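Local coordinates for phosphatidylethanolamine-binding protein (Plasmodium vivax, PDB 2GZQ) that probably binds phosphatidylethanolamine or related phospholipid head groups, at residues D98-A103 against I167-F172; L123-G128 against P159-E164. All blocks are in the same frame, centred on the assembly; numbering follows the deposited sequence.

Interaction 1 of 2, residues D98-A103 against I167-F172; sequences DYVHWA and ITRVKF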
loop_
_atom_site.group_PDB
_atom_site.type_symbol
_atom_site.label_atom_id
_atom_site.label_comp_id
_atom_site.label_asym_id
_atom_site.label_seq_id
_atom_site.Cartn_x
_atom_site.Cartn_y
_atom_site.Cartn_z
ATOM N N ASP A 98 4.633 -10.308 1.428
ATOM C CA ASP A 98 4.110 -9.039 1.964
ATOM C C ASP A 98 2.844 -9.321 2.758
ATOM O O ASP A 98 1.942 -10.012 2.280
ATOM C CB ASP A 98 3.696 -8.131 0.812
ATOM C CG ASP A 98 4.863 -7.596 0.007
ATOM O OD1 ASP A 98 5.962 -7.477 0.573
ATOM O OD2 ASP A 98 4.648 -7.246 -1.178
ATOM N N TYR A 99 2.719 -8.777 3.954
ATOM C CA TYR A 99 1.435 -8.797 4.664
ATOM C C TYR A 99 0.580 -7.665 4.127
ATOM O O TYR A 99 1.028 -6.517 4.095
ATOM C CB TYR A 99 1.671 -8.653 6.170
ATOM C CG TYR A 99 0.428 -8.824 7.007
ATOM C CD1 TYR A 99 0.115 -10.045 7.574
ATOM C CD2 TYR A 99 -0.441 -7.794 7.169
ATOM C CE1 TYR A 99 -1.046 -10.194 8.335
ATOM C CE2 TYR A 99 -1.613 -7.943 7.919
ATOM C CZ TYR A 99 -1.882 -9.144 8.491
ATOM O OH TYR A 99 -3.058 -9.270 9.222
ATOM N N VAL A 100 -0.641 -7.972 3.702
ATOM C CA VAL A 100 -1.500 -6.956 3.136
ATOM C C VAL A 100 -2.533 -6.436 4.146
ATOM O O VAL A 100 -3.429 -7.153 4.575
ATOM C CB VAL A 100 -2.115 -7.389 1.776
ATOM C CG1 VAL A 100 -2.859 -8.690 1.883
ATOM C CG2 VAL A 100 -2.992 -6.264 1.192
ATOM N N HIS A 101 -2.354 -5.175 4.517
ATOM C CA HIS A 101 -3.243 -4.488 5.423
ATOM C C HIS A 101 -4.518 -3.968 4.784
ATOM O O HIS A 101 -5.530 -3.816 5.491
ATOM C CB HIS A 101 -2.474 -3.326 6.058
ATOM C CG HIS A 101 -1.422 -3.779 6.998
ATOM N ND1 HIS A 101 -1.719 -4.266 8.243
ATOM C CD2 HIS A 101 -0.076 -3.888 6.867
ATOM C CE1 HIS A 101 -0.601 -4.652 8.846
ATOM N NE2 HIS A 101 0.413 -4.427 8.029
ATOM N N TRP A 102 -4.486 -3.616 3.507
ATOM C CA TRP A 102 -5.569 -2.832 2.911
ATOM C C TRP A 102 -5.421 -2.884 1.414
ATOM O O TRP A 102 -4.308 -2.751 0.902
ATOM C CB TRP A 102 -5.487 -1.389 3.434
ATOM C CG TRP A 102 -6.579 -0.465 2.992
ATOM C CD1 TRP A 102 -7.886 -0.772 2.722
ATOM C CD2 TRP A 102 -6.440 0.938 2.793
ATOM N NE1 TRP A 102 -8.566 0.373 2.370
ATOM C CE2 TRP A 102 -7.697 1.434 2.402
ATOM C CE3 TRP A 102 -5.363 1.826 2.915
ATOM C CZ2 TRP A 102 -7.906 2.770 2.092
ATOM C CZ3 TRP A 102 -5.580 3.166 2.634
ATOM C CH2 TRP A 102 -6.844 3.629 2.231
ATOM N N ALA A 103 -6.532 -3.081 0.711
ATOM C CA ALA A 103 -6.573 -2.970 -0.745
ATOM C C ALA A 103 -7.874 -2.354 -1.174
ATOM O O ALA A 103 -8.951 -2.893 -0.901
ATOM C CB ALA A 103 -6.423 -4.328 -1.420
ATOM N N ILE A 167 -9.743 -15.318 2.360
ATOM C CA ILE A 167 -8.460 -14.770 1.977
ATOM C C ILE A 167 -7.465 -14.929 3.108
ATOM O O ILE A 167 -7.831 -15.283 4.221
ATOM C CB ILE A 167 -8.584 -13.268 1.530
ATOM C CG1 ILE A 167 -9.247 -12.389 2.586
ATOM C CG2 ILE A 167 -9.352 -13.184 0.231
ATOM C CD1 ILE A 167 -8.366 -11.979 3.737
ATOM N N THR A 168 -6.198 -14.675 2.828
ATOM C CA THR A 168 -5.207 -14.551 3.881
ATOM C C THR A 168 -4.418 -13.278 3.635
ATOM O O THR A 168 -4.159 -12.908 2.502
ATOM C CB THR A 168 -4.264 -15.750 3.993
ATOM O OG1 THR A 168 -3.353 -15.498 5.081
ATOM C CG2 THR A 168 -3.522 -16.034 2.715
ATOM N N ARG A 169 -4.044 -12.572 4.694
ATOM C CA ARG A 169 -3.227 -11.383 4.512
ATOM C C ARG A 169 -1.736 -11.684 4.462
ATOM O O ARG A 169 -0.960 -10.850 4.041
ATOM C CB ARG A 169 -3.594 -10.343 5.563
ATOM C CG ARG A 169 -5.020 -9.878 5.375
ATOM C CD ARG A 169 -5.587 -9.171 6.580
ATOM N NE ARG A 169 -6.955 -8.726 6.316
ATOM C CZ ARG A 169 -7.284 -7.547 5.807
ATOM N NH1 ARG A 169 -6.360 -6.631 5.521
ATOM N NH2 ARG A 169 -8.560 -7.276 5.581
ATOM N N VAL A 170 -1.342 -12.888 4.849
ATOM C CA VAL A 170 0.049 -13.301 4.828
ATOM C C VAL A 170 0.447 -13.647 3.399
ATOM O O VAL A 170 -0.332 -14.280 2.660
ATOM C CB VAL A 170 0.231 -14.501 5.789
ATOM C CG1 VAL A 170 1.633 -15.051 5.754
ATOM C CG2 VAL A 170 -0.166 -14.093 7.220
ATOM N N LYS A 171 1.646 -13.220 2.985
ATOM C CA LYS A 171 2.106 -13.510 1.608
ATOM C C LYS A 171 1.060 -13.072 0.574
ATOM O O LYS A 171 0.793 -13.749 -0.430
ATOM C CB LYS A 171 2.484 -14.987 1.430
ATOM C CG LYS A 171 3.677 -15.437 2.222
ATOM C CD LYS A 171 3.936 -16.944 2.024
ATOM C CE LYS A 171 4.967 -17.494 2.950
ATOM N NZ LYS A 171 5.073 -18.969 2.719
ATOM N N PHE A 172 0.469 -11.912 0.821
ATOM C CA PHE A 172 -0.420 -11.224 -0.091
ATOM C C PHE A 172 -1.463 -12.169 -0.691
ATOM O O PHE A 172 -1.530 -12.395 -1.894
ATOM C CB PHE A 172 0.346 -10.424 -1.149
ATOM C CG PHE A 172 -0.393 -9.213 -1.634
ATOM C CD1 PHE A 172 -1.508 -9.325 -2.443
ATOM C CD2 PHE A 172 -0.024 -7.947 -1.217
ATOM C CE1 PHE A 172 -2.195 -8.198 -2.871
ATOM C CE2 PHE A 172 -0.734 -6.815 -1.630
ATOM C CZ PHE A 172 -1.811 -6.941 -2.461
#

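Interaction 2 of 2, residues L123-G128 against P159-E164; sequences LLPYVG and PLYRGE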
loop_
_atom_site.group_PDB
_atom_site.type_symbol
_atom_site.label_atom_id
_atom_site.label_comp_id
_atom_site.label_asym_id
_atom_site.label_seq_id
_atom_site.Cartn_x
_atom_site.Cartn_y
_atom_site.Cartn_z
ATOM N N LEU A 123 -11.348 -4.330 -1.631
ATOM C CA LEU A 123 -11.022 -5.724 -1.875
ATOM C C LEU A 123 -10.515 -6.401 -0.601
ATOM O O LEU A 123 -10.776 -7.554 -0.345
ATOM C CB LEU A 123 -9.963 -5.819 -2.972
ATOM C CG LEU A 123 -10.384 -5.322 -4.343
ATOM C CD1 LEU A 123 -9.151 -5.270 -5.274
ATOM C CD2 LEU A 123 -11.452 -6.180 -4.933
ATOM N N LEU A 124 -9.803 -5.641 0.230
ATOM C CA LEU A 124 -9.399 -6.087 1.566
ATOM C C LEU A 124 -9.567 -4.909 2.524
ATOM O O LEU A 124 -8.841 -3.911 2.392
ATOM C CB LEU A 124 -7.947 -6.567 1.577
ATOM C CG LEU A 124 -7.702 -7.817 0.729
ATOM C CD1 LEU A 124 -6.202 -8.030 0.546
ATOM C CD2 LEU A 124 -8.330 -9.055 1.380
ATOM N N PRO A 125 -10.482 -5.028 3.508
ATOM C CA PRO A 125 -10.689 -3.871 4.352
ATOM C C PRO A 125 -9.483 -3.634 5.262
ATOM O O PRO A 125 -8.763 -4.567 5.636
ATOM C CB PRO A 125 -11.932 -4.236 5.162
ATOM C CG PRO A 125 -11.960 -5.730 5.183
ATOM C CD PRO A 125 -11.320 -6.176 3.906
ATOM N N TYR A 126 -9.273 -2.378 5.620
ATOM C CA TYR A 126 -8.127 -1.964 6.416
ATOM C C TYR A 126 -8.040 -2.730 7.717
ATOM O O TYR A 126 -9.016 -2.753 8.492
ATOM C CB TYR A 126 -8.238 -0.462 6.717
ATOM C CG TYR A 126 -7.046 0.061 7.468
ATOM C CD1 TYR A 126 -5.944 0.544 6.807
ATOM C CD2 TYR A 126 -7.024 0.053 8.856
ATOM C CE1 TYR A 126 -4.859 1.037 7.490
ATOM C CE2 TYR A 126 -5.920 0.520 9.564
ATOM C CZ TYR A 126 -4.825 0.990 8.870
ATOM O OH TYR A 126 -3.693 1.450 9.533
ATOM N N VAL A 127 -6.862 -3.270 8.012
ATOM C CA VAL A 127 -6.527 -3.710 9.359
ATOM C C VAL A 127 -5.176 -3.119 9.678
ATOM O O VAL A 127 -4.262 -3.130 8.839
ATOM C CB VAL A 127 -6.507 -5.238 9.480
ATOM C CG1 VAL A 127 -7.866 -5.823 9.147
ATOM C CG2 VAL A 127 -5.422 -5.848 8.603
ATOM N N GLY A 128 -5.042 -2.563 10.864
ATOM C CA GLY A 128 -3.819 -1.822 11.196
ATOM C C GLY A 128 -2.592 -2.701 11.362
ATOM O O GLY A 128 -2.709 -3.922 11.468
ATOM N N PRO A 159 -9.669 -11.483 -4.971
ATOM C CA PRO A 159 -11.059 -11.458 -5.394
ATOM C C PRO A 159 -11.914 -10.508 -4.597
ATOM O O PRO A 159 -11.497 -9.995 -3.563
ATOM C CB PRO A 159 -11.522 -12.900 -5.181
ATOM C CG PRO A 159 -10.272 -13.698 -5.110
ATOM C CD PRO A 159 -9.320 -12.777 -4.380
ATOM N N LEU A 160 -13.086 -10.240 -5.118
ATOM C CA LEU A 160 -14.043 -9.461 -4.348
ATOM C C LEU A 160 -14.203 -10.029 -2.961
ATOM O O LEU A 160 -14.228 -11.236 -2.734
ATOM C CB LEU A 160 -15.387 -9.393 -5.032
ATOM C CG LEU A 160 -15.403 -8.780 -6.430
ATOM C CD1 LEU A 160 -16.724 -9.013 -7.080
ATOM C CD2 LEU A 160 -15.079 -7.313 -6.368
ATOM N N TYR A 161 -14.286 -9.141 -1.993
ATOM C CA TYR A 161 -14.210 -9.508 -0.574
ATOM C C TYR A 161 -15.490 -10.221 -0.095
ATOM O O TYR A 161 -16.631 -9.777 -0.346
ATOM C CB TYR A 161 -13.981 -8.278 0.280
ATOM C CG TYR A 161 -13.738 -8.551 1.738
ATOM C CD1 TYR A 161 -14.635 -8.162 2.698
ATOM C CD2 TYR A 161 -12.551 -9.128 2.165
ATOM C CE1 TYR A 161 -14.378 -8.345 4.038
ATOM C CE2 TYR A 161 -12.297 -9.349 3.493
ATOM C CZ TYR A 161 -13.210 -8.946 4.438
ATOM O OH TYR A 161 -12.989 -9.111 5.793
ATOM N N ARG A 162 -15.293 -11.303 0.636
ATOM C CA ARG A 162 -16.350 -12.125 1.225
ATOM C C ARG A 162 -16.054 -12.414 2.689
ATOM O O ARG A 162 -16.703 -13.257 3.309
ATOM C CB ARG A 162 -16.464 -13.457 0.487
ATOM C CG ARG A 162 -16.860 -13.332 -0.945
ATOM C CD ARG A 162 -17.028 -14.705 -1.554
ATOM N NE ARG A 162 -15.734 -15.319 -1.813
ATOM C CZ ARG A 162 -15.524 -16.627 -1.951
ATOM N NH1 ARG A 162 -16.543 -17.449 -1.864
ATOM N NH2 ARG A 162 -14.322 -17.089 -2.225
ATOM N N GLY A 163 -15.124 -11.682 3.258
ATOM C CA GLY A 163 -14.721 -11.918 4.625
ATOM C C GLY A 163 -13.344 -12.545 4.740
ATOM O O GLY A 163 -12.773 -13.058 3.774
ATOM N N GLU A 164 -12.839 -12.526 5.962
ATOM C CA GLU A 164 -11.507 -13.015 6.221
ATOM C C GLU A 164 -11.354 -14.513 6.005
ATOM O O GLU A 164 -10.243 -14.995 5.768
ATOM C CB GLU A 164 -11.074 -12.645 7.626
ATOM C CG GLU A 164 -11.014 -11.150 7.886
ATOM C CD GLU A 164 -10.028 -10.400 6.994
ATOM O OE1 GLU A 164 -8.823 -10.708 7.039
ATOM O OE2 GLU A 164 -10.458 -9.475 6.261
HETATM O O HOH W 1 -10.954 -10.320 -0.574
#

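Interaction 1 of 2, residues D98-A103 against I167-F172
Val100 and Arg169 meet through both backbone and side chain, and hydrogen bonds are the main polar link. Val100 N donates to Arg169 O over 2.9 Å, with an N-H...O angle of 160°; Arg169 NH1 returns to Val100 O at 3.1 Å, its acceptor tilted out of the guanidinium plane. The same NH1 makes a weak bond to His101 O at 2.9 Å. An Arg169 chain extended from CG to NE carries the guanidinium along strand 99-107 to these carbonyls. Its other nitrogens are engaged too, NE in a salt bridge with Glu164 OE1 and NH2 with Pro125 O, so the buried cation is held on several sides and its rotation is restricted. Just before the strand begins, Phe172 N donates to Asp98 O at 2.8 Å.

Lys171 and Phe172 have left-handed helical backbone angles (phi 52° and 47°), consistent with the start of a left-handed helix, perhaps the one proposed as part of a functional motif in this protein. Strand 99-107, against which residues 167-172 pack, pairs with strand 77-85, where His101 and Trp102 both face Met83 in a classic beta bulge.

Arg169 O also receives a CA-H...O contact, lying 3.2 Å from Tyr99 CA. Two CH-pi contacts supply apolar packing: Arg169 CB sits 3.8 Å from the Tyr99 ring centroid, over one face but nearer the rim, and Val100 CB approaches a face of Phe172, 4.0 Å from its centroid. Val100 CG2 extends that second contact, reaching Phe172 CE2 at 3.7 Å.

Interaction 2 of 2, residues L123-G128 against P159-E164
The backbones approach most closely at Leu123 and Tyr161, whose CA atoms are 5.1 Å apart, where the chain turns a corner at Leu123, near the end of edge strand 121-124. That corner coincides with a classic beta bulge: Leu123 and Leu124 both face Ala103 of the neighbouring strand 99-107. The loop 159-164 packs against it mainly through side chains.

Tyr161 carries most of this packing. Its CG stands anti to the backbone N (chi1 -174°), which sends the ring towards Pro125. Pro125 CD lies over one face, 3.5 Å from the Tyr161 ring centroid and 18° off the normal, in a CH-pi contact. The opposite face is occupied within its own loop, where Gly163 N stands 3.4 Å above the plane of the Tyr161 ring, over its centre. The ring is thus clamped between a proline and a peptide nitrogen. Its far end is fixed as well: Tyr161 OH donates to Glu164 OE2 at 2.6 Å, using the anti lone pair of that oxygen, and the bent Glu164 chain brings the carboxylate near Pro125 CD. Beside the ring, Leu124 CD2 packs loosely on Tyr161 CD2, while Leu123 CD2 reaches Leu160 CD2 at 4.1 Å.

The polar link between the segments is a water that lies in the plane of the Tyr161 ring at its edge, donating to Leu123 O at 2.8 Å and to Pro159 O at 3.1 Å.

How the interactions relate
The centres of the two interactions lie about 9 Å apart, on the same side of the chain's centre. Strands 99-107 and 121-124 are neighbours in the six-stranded mixed sheet, the latter at its edge, so both contacts pack the connection between strand 138-148 and helix 171-174 against one margin of that sheet. Along the chain the order is 98-103, 123-128, 159-164, 167-172: interaction 2 falls between the two halves of interaction 1. They touch directly: besides the salt bridge to Glu164, Arg169 NH2 lies 2.7 Å from Pro125 O, a probable hydrogen bond. Arg169 therefore ties both halves of interaction 2 to the loop preceding helix 171-174.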